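Local coordinates for protein glycerol-3-phosphate dehydrogenase [NAD(+)] (PDB 6IUY) that probably interconverts dihydroxyacetone phosphate and sn-glycerol 3-phosphate with bound NAD(+) and, with a phosphatase-like domain, converts dihydroxyacetone phosphate directly to glycerol, at residues F100-L110 and E137-L146; S182-R193 and S209-G220. One frame throughout, in Å; residues are numbered along the deposited sequence.

Both interactions lie within the haloacid dehalogenase-like part of the chain, and they share no helix. Their centres are about 25 Å apart and their nearest atoms about 10 Å apart, so they do not touch. Each is partly buried. Interaction 1 sets the end of helix 94-103 and the turn after it against helix 136-145. It has no hydrogen bond across it and rests on apolar packing, with one Met-aromatic contact. Interaction 2 packs helix 184-195 on helix 208-215 and the loop that follows. It is rich in polar bonds, and at one end it reaches the magnesium ligand Asp41. In interaction 1 the side chain of Arg109 lies about 5 Å from that of the magnesium ligand Asp43.

Interaction 1. Residues F100-L110 and E137-L146; sequences FLEEHPAHTRL and EMALPIASHL
Phe100 meets Met138 in an oblique Met-aromatic contact, with SD of Met138 5.0 Å from the centre of the Phe100 ring. A bend in the Met138 chain at chi2 (-73°) turns the sulfur towards that ring. Phe58 packs on the same phenylalanine edge-to-face. Leu101 comes next and crosses the Pro141 ring at about a right angle, its CD2 4.0 Å from CG of Pro141. After helix 94-103, Ala106 CB presses on CB of Pro141 at 3.6 Å and on CG1 of Ile142 at 4.0 Å. The carbonyl O of Ala106 lies over one face of the His145 ring. CB of His107 reaches CE1 of the same ring at 3.4 Å, while Glu115 takes the hydrogen bond from NE2 of His145. The guanidinium of Arg109 has Ile142 CD1 over one face and is bonded through NH2 to Ser51. Leu110 finishes the contact, its CD2 3.9 Å from CD2 of Leu146. This packing is consistent with the C1-capped haloacid dehalogenase fold, where the helical cap returns to the core beside the magnesium site.

Interaction 2. Residues S182-R193 and S209-G220; sequences SHFKSRAIERIR and SDLEAMQGSPDG
Lys185 and Asp210 form a salt bridge, NZ to OD1 at 2.6 Å. NZ meets OD1 on the syn side, somewhat out of the carboxylate plane. The extended lysine chain runs past Ser209, whose OG adds a weak bond. NZ also makes a salt bridge to Asp41, and OD2 of Asp210 takes the amide of Gly207. Glu212 is gripped by three bonds at the start of helix 184-195. Its OE1 accepts Ser186 N at 3.1 Å. Its OE2 accepts Ser186 OG at 2.7 Å through the syn lone pair. His183 ND1 reaches OE2 at 3.2 Å, in its own ring plane but 54° out of the carboxylate plane. A bend at chi2 (-82°) turns the carboxylate of Glu212 to these donors. Further along, Ser217 OG donates to Glu190 OE2 at 2.6 Å. Arg193 uses one edge of its guanidinium for two backbone carbonyls: NE bonds Asp219 O at 2.9 Å and NH2 bonds Gly220 O at 2.8 Å. NH2 also makes a salt bridge to Asp222, and NH1 bonds the carbonyl O of Asn199. Apolar packing lies between the polar groups. At the N-terminal end Lys185 sits as a knob among Ser209, Asp210, Glu212 and Ala213. Ala213 CB meets Lys185 CB and Ile189 CD1, while Ile189 CG2 lies against Gly220. The helix segments' axes approach to 7.1 Å and cross at -48°. A lysine bridging the magnesium ligand Asp41 and Asp210, close to the ligand Asp206, fits motifs III and IV of haloacid dehalogenase active sites.

Interaction 1. Residues F100-L110 and E137-L146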
loop_
_atom_site.group_PDB
_atom_site.type_symbol
_atom_site.label_atom_id
_atom_site.label_comp_id
_atom_site.label_asym_id
_atom_site.label_seq_id
_atom_site.Cartn_x
_atom_site.Cartn_y
_atom_site.Cartn_z
ATOM N N PHE A 100 -1.332 56.191 12.841
ATOM C CA PHE A 100 -0.644 55.831 14.081
ATOM C C PHE A 100 0.245 54.606 13.923
ATOM O O PHE A 100 1.392 54.599 14.373
ATOM C CB PHE A 100 -1.664 55.591 15.198
ATOM C CG PHE A 100 -1.074 54.991 16.435
ATOM C CD1 PHE A 100 -0.626 55.799 17.467
ATOM C CD2 PHE A 100 -0.967 53.613 16.570
ATOM C CE1 PHE A 100 -0.077 55.246 18.611
ATOM C CE2 PHE A 100 -0.414 53.052 17.707
ATOM C CZ PHE A 100 0.031 53.870 18.733
ATOM N N LEU A 101 -0.301 53.571 13.290
ATOM C CA LEU A 101 0.426 52.327 13.062
ATOM C C LEU A 101 1.636 52.567 12.169
ATOM O O LEU A 101 2.581 51.771 12.156
ATOM C CB LEU A 101 -0.493 51.270 12.441
ATOM C CG LEU A 101 -1.567 50.696 13.366
ATOM C CD1 LEU A 101 -2.441 49.706 12.628
ATOM C CD2 LEU A 101 -0.924 50.039 14.573
ATOM N N GLU A 102 1.607 53.665 11.422
ATOM C CA GLU A 102 2.763 54.043 10.625
ATOM C C GLU A 102 3.776 54.800 11.495
ATOM O O GLU A 102 4.965 54.489 11.473
ATOM C CB GLU A 102 2.339 54.877 9.415
ATOM C CG GLU A 102 3.432 55.014 8.367
ATOM C CD GLU A 102 2.896 55.254 6.965
ATOM O OE1 GLU A 102 1.709 55.625 6.821
ATOM O OE2 GLU A 102 3.671 55.063 6.003
ATOM N N GLU A 103 3.302 55.772 12.274
ATOM C CA GLU A 103 4.170 56.543 13.169
ATOM C C GLU A 103 4.871 55.662 14.196
ATOM O O GLU A 103 5.981 55.962 14.632
ATOM C CB GLU A 103 3.375 57.624 13.906
ATOM C CG GLU A 103 3.022 58.854 13.078
ATOM C CD GLU A 103 2.323 59.916 13.912
ATOM O OE1 GLU A 103 1.550 60.713 13.337
ATOM O OE2 GLU A 103 2.548 59.949 15.143
ATOM N N HIS A 104 4.205 54.588 14.598
ATOM C CA HIS A 104 4.800 53.631 15.516
ATOM C C HIS A 104 4.804 52.241 14.894
ATOM O O HIS A 104 4.089 51.358 15.359
ATOM C CB HIS A 104 4.049 53.620 16.849
ATOM C CG HIS A 104 4.131 54.915 17.599
ATOM N ND1 HIS A 104 3.158 55.887 17.513
ATOM C CD2 HIS A 104 5.077 55.402 18.437
ATOM C CE1 HIS A 104 3.497 56.916 18.272
ATOM N NE2 HIS A 104 4.657 56.647 18.842
ATOM N N PRO A 105 5.613 52.042 13.838
ATOM C CA PRO A 105 5.674 50.748 13.150
ATOM C C PRO A 105 5.926 49.632 14.146
ATOM O O PRO A 105 6.843 49.716 14.964
ATOM C CB PRO A 105 6.849 50.909 12.181
ATOM C CG PRO A 105 7.649 52.043 12.731
ATOM C CD PRO A 105 6.648 52.967 13.350
ATOM N N ALA A 106 5.095 48.601 14.093
ATOM C CA ALA A 106 5.114 47.576 15.119
ATOM C C ALA A 106 6.357 46.703 15.002
ATOM O O ALA A 106 6.256 45.484 14.953
ATOM C CB ALA A 106 3.846 46.733 15.042
ATOM N N HIS A 107 7.522 47.344 14.937
ATOM C CA HIS A 107 8.816 46.663 14.988
ATOM C C HIS A 107 9.740 47.473 15.893
ATOM O O HIS A 107 10.827 47.039 16.276
ATOM C CB HIS A 107 9.422 46.491 13.581
ATOM C CG HIS A 107 10.143 47.703 13.058
ATOM N ND1 HIS A 107 9.660 48.458 12.010
ATOM C CD2 HIS A 107 11.324 48.267 13.416
ATOM C CE1 HIS A 107 10.502 49.449 11.757
ATOM N NE2 HIS A 107 11.517 49.357 12.597
ATOM N N THR A 108 9.279 48.671 16.215
ATOM C CA THR A 108 10.006 49.596 17.058
ATOM C C THR A 108 9.517 49.437 18.486
ATOM O O THR A 108 10.099 49.973 19.433
ATOM C CB THR A 108 9.794 51.040 16.580
ATOM O OG1 THR A 108 8.387 51.313 16.511
ATOM C CG2 THR A 108 10.393 51.225 15.195
ATOM N N ARG A 109 8.448 48.661 18.615
ATOM C CA ARG A 109 7.658 48.615 19.833
ATOM C C ARG A 109 7.993 47.442 20.733
ATOM O O ARG A 109 7.426 47.307 21.817
ATOM C CB ARG A 109 6.170 48.557 19.482
ATOM C CG ARG A 109 5.681 49.679 18.590
ATOM C CD ARG A 109 4.169 49.687 18.589
ATOM N NE ARG A 109 3.665 49.480 19.944
ATOM C CZ ARG A 109 2.391 49.265 20.255
ATOM N NH1 ARG A 109 1.468 49.224 19.300
ATOM N NH2 ARG A 109 2.042 49.084 21.526
ATOM N N LEU A 110 8.912 46.593 20.293
ATOM C CA LEU A 110 9.073 45.301 20.934
ATOM C C LEU A 110 10.209 45.279 21.944
ATOM O O LEU A 110 11.302 45.770 21.677
ATOM C CB LEU A 110 9.283 44.222 19.874
ATOM C CG LEU A 110 8.156 44.164 18.845
ATOM C CD1 LEU A 110 8.341 45.260 17.795
ATOM C CD2 LEU A 110 8.103 42.800 18.191
ATOM N N GLU A 137 -6.735 45.859 16.684
ATOM C CA GLU A 137 -6.105 46.686 15.664
ATOM C C GLU A 137 -4.643 47.004 15.992
ATOM O O GLU A 137 -3.880 47.449 15.127
ATOM C CB GLU A 137 -6.895 47.989 15.485
ATOM C CG GLU A 137 -8.307 47.810 14.941
ATOM C CD GLU A 137 -9.331 47.539 16.023
ATOM O OE1 GLU A 137 -8.944 47.436 17.204
ATOM O OE2 GLU A 137 -10.533 47.429 15.694
ATOM N N MET A 138 -4.259 46.777 17.244
ATOM C CA MET A 138 -2.897 47.052 17.694
ATOM C C MET A 138 -2.058 45.774 17.786
ATOM O O MET A 138 -0.833 45.797 17.590
ATOM C CB MET A 138 -2.926 47.747 19.057
ATOM C CG MET A 138 -3.916 48.902 19.147
ATOM S SD MET A 138 -3.356 50.339 18.226
ATOM C CE MET A 138 -1.798 50.605 19.056
ATOM N N ALA A 139 -2.727 44.668 18.110
ATOM C CA ALA A 139 -2.049 43.393 18.313
ATOM C C ALA A 139 -1.701 42.712 16.994
ATOM O O ALA A 139 -0.761 41.916 16.947
ATOM C CB ALA A 139 -2.903 42.463 19.166
ATOM N N LEU A 140 -2.446 43.016 15.930
ATOM C CA LEU A 140 -2.290 42.275 14.679
ATOM C C LEU A 140 -1.004 42.630 13.950
ATOM O O LEU A 140 -0.394 41.763 13.336
ATOM C CB LEU A 140 -3.499 42.478 13.755
ATOM C CG LEU A 140 -4.734 41.678 14.192
ATOM C CD1 LEU A 140 -5.894 41.823 13.216
ATOM C CD2 LEU A 140 -4.373 40.219 14.358
ATOM N N PRO A 141 -0.580 43.901 14.008
ATOM C CA PRO A 141 0.715 44.200 13.378
ATOM C C PRO A 141 1.845 43.540 14.146
ATOM O O PRO A 141 2.794 43.030 13.549
ATOM C CB PRO A 141 0.812 45.728 13.452
ATOM C CG PRO A 141 -0.623 46.202 13.590
ATOM C CD PRO A 141 -1.314 45.123 14.392
ATOM N N ILE A 142 1.739 43.538 15.467
ATOM C CA ILE A 142 2.725 42.855 16.283
ATOM C C ILE A 142 2.706 41.355 15.979
ATOM O O ILE A 142 3.760 40.731 15.885
ATOM C CB ILE A 142 2.487 43.082 17.791
ATOM C CG1 ILE A 142 2.505 44.576 18.119
ATOM C CG2 ILE A 142 3.546 42.358 18.613
ATOM C CD1 ILE A 142 2.069 44.884 19.528
ATOM N N ALA A 143 1.514 40.778 15.820
ATOM C CA ALA A 143 1.401 39.360 15.475
ATOM C C ALA A 143 2.037 39.093 14.114
ATOM O O ALA A 143 2.802 38.137 13.946
ATOM C CB ALA A 143 -0.047 38.919 15.478
ATOM N N SER A 144 1.722 39.946 13.148
ATOM C CA SER A 144 2.265 39.807 11.806
ATOM C C SER A 144 3.798 39.795 11.810
ATOM O O SER A 144 4.438 39.053 11.059
ATOM C CB SER A 144 1.747 40.937 10.918
ATOM O OG SER A 144 2.548 41.095 9.755
ATOM N N HIS A 145 4.379 40.617 12.673
ATOM C CA HIS A 145 5.819 40.790 12.715
ATOM C C HIS A 145 6.484 39.597 13.362
ATOM O O HIS A 145 7.578 39.209 12.964
ATOM C CB HIS A 145 6.189 42.071 13.471
ATOM C CG HIS A 145 7.654 42.369 13.470
ATOM N ND1 HIS A 145 8.271 43.054 12.445
ATOM C CD2 HIS A 145 8.625 42.077 14.370
ATOM C CE1 HIS A 145 9.561 43.172 12.713
ATOM N NE2 HIS A 145 9.802 42.585 13.872
ATOM N N LEU A 146 5.826 39.021 14.365
ATOM C CA LEU A 146 6.371 37.863 15.065
ATOM C C LEU A 146 6.030 36.555 14.348
ATOM O O LEU A 146 6.295 35.467 14.866
ATOM C CB LEU A 146 5.860 37.821 16.509
ATOM C CG LEU A 146 6.327 38.970 17.410
ATOM C CD1 LEU A 146 5.593 38.924 18.725
ATOM C CD2 LEU A 146 7.849 38.916 17.627
#

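Interaction 2. Residues S182-R193 and S209-G220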
loop_
_atom_site.group_PDB
_atom_site.type_symbol
_atom_site.label_atom_id
_atom_site.label_comp_id
_atom_site.label_asym_id
_atom_site.label_seq_id
_atom_site.Cartn_x
_atom_site.Cartn_y
_atom_site.Cartn_z
ATOM N N SER A 182 -13.206 40.946 34.002
ATOM C CA SER A 182 -13.766 39.601 34.091
ATOM C C SER A 182 -12.682 38.529 33.867
ATOM O O SER A 182 -11.540 38.680 34.317
ATOM C CB SER A 182 -14.911 39.433 33.082
ATOM O OG SER A 182 -14.464 39.596 31.743
ATOM N N HIS A 183 -13.043 37.455 33.167
ATOM C CA HIS A 183 -12.129 36.334 32.948
ATOM C C HIS A 183 -11.769 36.136 31.472
ATOM O O HIS A 183 -11.995 35.055 30.920
ATOM C CB HIS A 183 -12.751 35.040 33.477
ATOM C CG HIS A 183 -13.316 35.154 34.855
ATOM N ND1 HIS A 183 -12.550 34.975 35.992
ATOM C CD2 HIS A 183 -14.571 35.412 35.290
ATOM C CE1 HIS A 183 -13.307 35.126 37.059
ATOM N NE2 HIS A 183 -14.542 35.392 36.661
ATOM N N PHE A 184 -11.216 37.160 30.831
ATOM C CA PHE A 184 -11.017 37.108 29.387
ATOM C C PHE A 184 -9.907 36.139 28.980
ATOM O O PHE A 184 -10.037 35.402 27.997
ATOM C CB PHE A 184 -10.702 38.503 28.840
ATOM C CG PHE A 184 -10.477 38.537 27.347
ATOM C CD1 PHE A 184 -11.547 38.583 26.471
ATOM C CD2 PHE A 184 -9.197 38.534 26.822
ATOM C CE1 PHE A 184 -11.346 38.620 25.096
ATOM C CE2 PHE A 184 -8.990 38.568 25.451
ATOM C CZ PHE A 184 -10.066 38.611 24.589
ATOM N N LYS A 185 -8.818 36.140 29.742
ATOM C CA LYS A 185 -7.620 35.427 29.339
ATOM C C LYS A 185 -7.664 33.961 29.755
ATOM O O LYS A 185 -7.184 33.089 29.027
ATOM C CB LYS A 185 -6.380 36.133 29.897
ATOM C CG LYS A 185 -6.140 37.478 29.209
ATOM C CD LYS A 185 -4.822 38.120 29.561
ATOM C CE LYS A 185 -4.660 39.387 28.756
ATOM N NZ LYS A 185 -3.329 40.035 28.894
ATOM N N SER A 186 -8.246 33.677 30.912
ATOM C CA SER A 186 -8.412 32.295 31.321
ATOM C C SER A 186 -9.385 31.607 30.369
ATOM O O SER A 186 -9.199 30.445 30.026
ATOM C CB SER A 186 -8.901 32.190 32.772
ATOM O OG SER A 186 -10.300 32.402 32.883
ATOM N N ARG A 187 -10.410 32.331 29.926
ATOM C CA ARG A 187 -11.387 31.766 28.988
ATOM C C ARG A 187 -10.769 31.526 27.608
ATOM O O ARG A 187 -11.016 30.491 26.987
ATOM C CB ARG A 187 -12.624 32.672 28.877
ATOM C CG ARG A 187 -13.554 32.551 30.085
ATOM C CD ARG A 187 -14.807 33.435 30.008
ATOM N NE ARG A 187 -15.598 33.328 31.239
ATOM C CZ ARG A 187 -16.843 33.781 31.392
ATOM N NH1 ARG A 187 -17.470 34.383 30.385
ATOM N NH2 ARG A 187 -17.466 33.626 32.558
ATOM N N ALA A 188 -9.963 32.472 27.142
ATOM C CA ALA A 188 -9.223 32.296 25.898
ATOM C C ALA A 188 -8.284 31.095 25.975
ATOM O O ALA A 188 -8.064 30.420 24.977
ATOM C CB ALA A 188 -8.434 33.546 25.560
ATOM N N ILE A 189 -7.716 30.833 27.150
ATOM C CA ILE A 189 -6.843 29.674 27.295
ATOM C C ILE A 189 -7.678 28.397 27.283
ATOM O O ILE A 189 -7.250 27.383 26.738
ATOM C CB ILE A 189 -5.981 29.757 28.569
ATOM C CG1 ILE A 189 -4.717 30.564 28.275
ATOM C CG2 ILE A 189 -5.573 28.378 29.042
ATOM C CD1 ILE A 189 -3.715 30.550 29.386
ATOM N N GLU A 190 -8.884 28.462 27.842
ATOM C CA GLU A 190 -9.799 27.320 27.835
ATOM C C GLU A 190 -10.244 26.924 26.431
ATOM O O GLU A 190 -10.481 25.747 26.150
ATOM C CB GLU A 190 -11.032 27.624 28.680
ATOM C CG GLU A 190 -10.901 27.237 30.140
ATOM C CD GLU A 190 -12.023 27.812 30.997
ATOM O OE1 GLU A 190 -12.830 28.609 30.468
ATOM O OE2 GLU A 190 -12.095 27.472 32.198
ATOM N N ARG A 191 -10.375 27.912 25.555
ATOM C CA ARG A 191 -10.801 27.666 24.186
ATOM C C ARG A 191 -9.666 27.038 23.390
ATOM O O ARG A 191 -9.884 26.129 22.584
ATOM C CB ARG A 191 -11.258 28.961 23.533
ATOM C CG ARG A 191 -12.469 29.569 24.203
ATOM C CD ARG A 191 -13.468 30.011 23.160
ATOM N NE ARG A 191 -13.140 31.317 22.616
ATOM C CZ ARG A 191 -13.232 31.628 21.329
ATOM N NH1 ARG A 191 -13.625 30.710 20.448
ATOM N NH2 ARG A 191 -12.918 32.856 20.921
ATOM N N ILE A 192 -8.454 27.538 23.634
ATOM C CA ILE A 192 -7.229 26.983 23.061
ATOM C C ILE A 192 -7.062 25.512 23.438
ATOM O O ILE A 192 -6.713 24.685 22.596
ATOM C CB ILE A 192 -5.986 27.793 23.520
ATOM C CG1 ILE A 192 -5.883 29.111 22.743
ATOM C CG2 ILE A 192 -4.719 26.992 23.346
ATOM C CD1 ILE A 192 -4.845 30.063 23.298
ATOM N N ARG A 193 -7.339 25.185 24.696
ATOM C CA ARG A 193 -7.156 23.831 25.197
ATOM C C ARG A 193 -8.140 22.862 24.547
ATOM O O ARG A 193 -7.831 21.683 24.372
ATOM C CB ARG A 193 -7.304 23.815 26.715
ATOM C CG ARG A 193 -6.779 22.566 27.384
ATOM C CD ARG A 193 -7.010 22.580 28.911
ATOM N NE ARG A 193 -6.094 23.491 29.591
ATOM C CZ ARG A 193 -4.803 23.225 29.778
ATOM N NH1 ARG A 193 -4.292 22.078 29.339
ATOM N NH2 ARG A 193 -4.018 24.100 30.400
ATOM N N SER A 209 -4.609 40.640 34.629
ATOM C CA SER A 209 -5.340 39.859 33.634
ATOM C C SER A 209 -4.556 38.592 33.290
ATOM O O SER A 209 -5.142 37.567 32.948
ATOM C CB SER A 209 -5.602 40.688 32.370
ATOM O OG SER A 209 -4.389 41.180 31.820
ATOM N N ASP A 210 -3.230 38.673 33.398
ATOM C CA ASP A 210 -2.348 37.565 33.037
ATOM C C ASP A 210 -2.306 36.511 34.139
ATOM O O ASP A 210 -2.331 35.304 33.877
ATOM C CB ASP A 210 -0.948 38.097 32.743
ATOM C CG ASP A 210 -0.964 39.234 31.733
ATOM O OD1 ASP A 210 -1.620 39.086 30.676
ATOM O OD2 ASP A 210 -0.323 40.278 31.987
ATOM N N LEU A 211 -2.238 36.980 35.380
ATOM C CA LEU A 211 -2.344 36.109 36.538
ATOM C C LEU A 211 -3.666 35.384 36.495
ATOM O O LEU A 211 -3.762 34.207 36.840
ATOM C CB LEU A 211 -2.235 36.909 37.831
ATOM C CG LEU A 211 -2.515 36.121 39.105
ATOM C CD1 LEU A 211 -1.425 35.080 39.299
ATOM C CD2 LEU A 211 -2.599 37.060 40.297
ATOM N N GLU A 212 -4.693 36.107 36.070
ATOM C CA GLU A 212 -6.032 35.551 35.982
ATOM C C GLU A 212 -6.060 34.348 35.040
ATOM O O GLU A 212 -6.784 33.378 35.290
ATOM C CB GLU A 212 -7.020 36.630 35.516
ATOM C CG GLU A 212 -8.479 36.223 35.607
ATOM C CD GLU A 212 -8.942 35.387 34.422
ATOM O OE1 GLU A 212 -8.601 35.735 33.265
ATOM O OE2 GLU A 212 -9.653 34.387 34.656
ATOM N N ALA A 213 -5.264 34.413 33.968
ATOM C CA ALA A 213 -5.190 33.333 32.976
ATOM C C ALA A 213 -4.985 31.975 33.621
ATOM O O ALA A 213 -5.502 30.988 33.129
ATOM C CB ALA A 213 -4.085 33.602 31.975
ATOM N N MET A 214 -4.255 31.929 34.733
ATOM C CA MET A 214 -4.050 30.689 35.481
ATOM C C MET A 214 -5.048 30.471 36.616
ATOM O O MET A 214 -5.608 29.381 36.758
ATOM C CB MET A 214 -2.643 30.637 36.082
ATOM C CG MET A 214 -2.514 29.453 37.042
ATOM S SD MET A 214 -1.085 29.463 38.138
ATOM C CE MET A 214 -1.528 28.148 39.287
ATOM N N GLN A 215 -5.240 31.501 37.438
ATOM C CA GLN A 215 -6.060 31.406 38.653
ATOM C C GLN A 215 -7.562 31.264 38.401
ATOM O O GLN A 215 -8.253 30.578 39.151
ATOM C CB GLN A 215 -5.831 32.633 39.534
ATOM C CG GLN A 215 -4.463 32.715 40.186
ATOM C CD GLN A 215 -4.239 34.062 40.842
ATOM O OE1 GLN A 215 -5.076 34.963 40.731
ATOM N NE2 GLN A 215 -3.108 34.214 41.524
ATOM N N GLY A 216 -8.074 31.933 37.372
ATOM C CA GLY A 216 -9.472 31.780 36.997
ATOM C C GLY A 216 -9.656 30.454 36.290
ATOM O O GLY A 216 -9.098 30.237 35.220
ATOM N N SER A 217 -10.412 29.549 36.890
ATOM C CA SER A 217 -10.672 28.239 36.285
ATOM C C SER A 217 -9.459 27.314 36.266
ATOM O O SER A 217 -8.312 27.763 36.187
ATOM C CB SER A 217 -11.200 28.398 34.852
ATOM O OG SER A 217 -10.235 28.001 33.892
ATOM N N PRO A 218 -9.727 26.003 36.330
ATOM C CA PRO A 218 -8.740 24.922 36.355
ATOM C C PRO A 218 -8.198 24.560 34.973
ATOM O O PRO A 218 -7.101 24.008 34.880
ATOM C CB PRO A 218 -9.530 23.754 36.949
ATOM C CG PRO A 218 -10.938 23.997 36.496
ATOM C CD PRO A 218 -11.109 25.498 36.465
ATOM N N ASP A 219 -8.944 24.858 33.914
ATOM C CA ASP A 219 -8.477 24.544 32.570
ATOM C C ASP A 219 -7.705 25.725 31.992
ATOM O O ASP A 219 -7.474 25.801 30.781
ATOM C CB ASP A 219 -9.652 24.160 31.653
ATOM C CG ASP A 219 -10.441 22.950 32.171
ATOM O OD1 ASP A 219 -9.930 22.203 33.041
ATOM O OD2 ASP A 219 -11.578 22.743 31.702
ATOM N N GLY A 220 -7.305 26.648 32.864
ATOM C CA GLY A 220 -6.497 27.790 32.455
ATOM C C GLY A 220 -5.028 27.437 32.253
ATOM O O GLY A 220 -4.682 26.267 32.066
#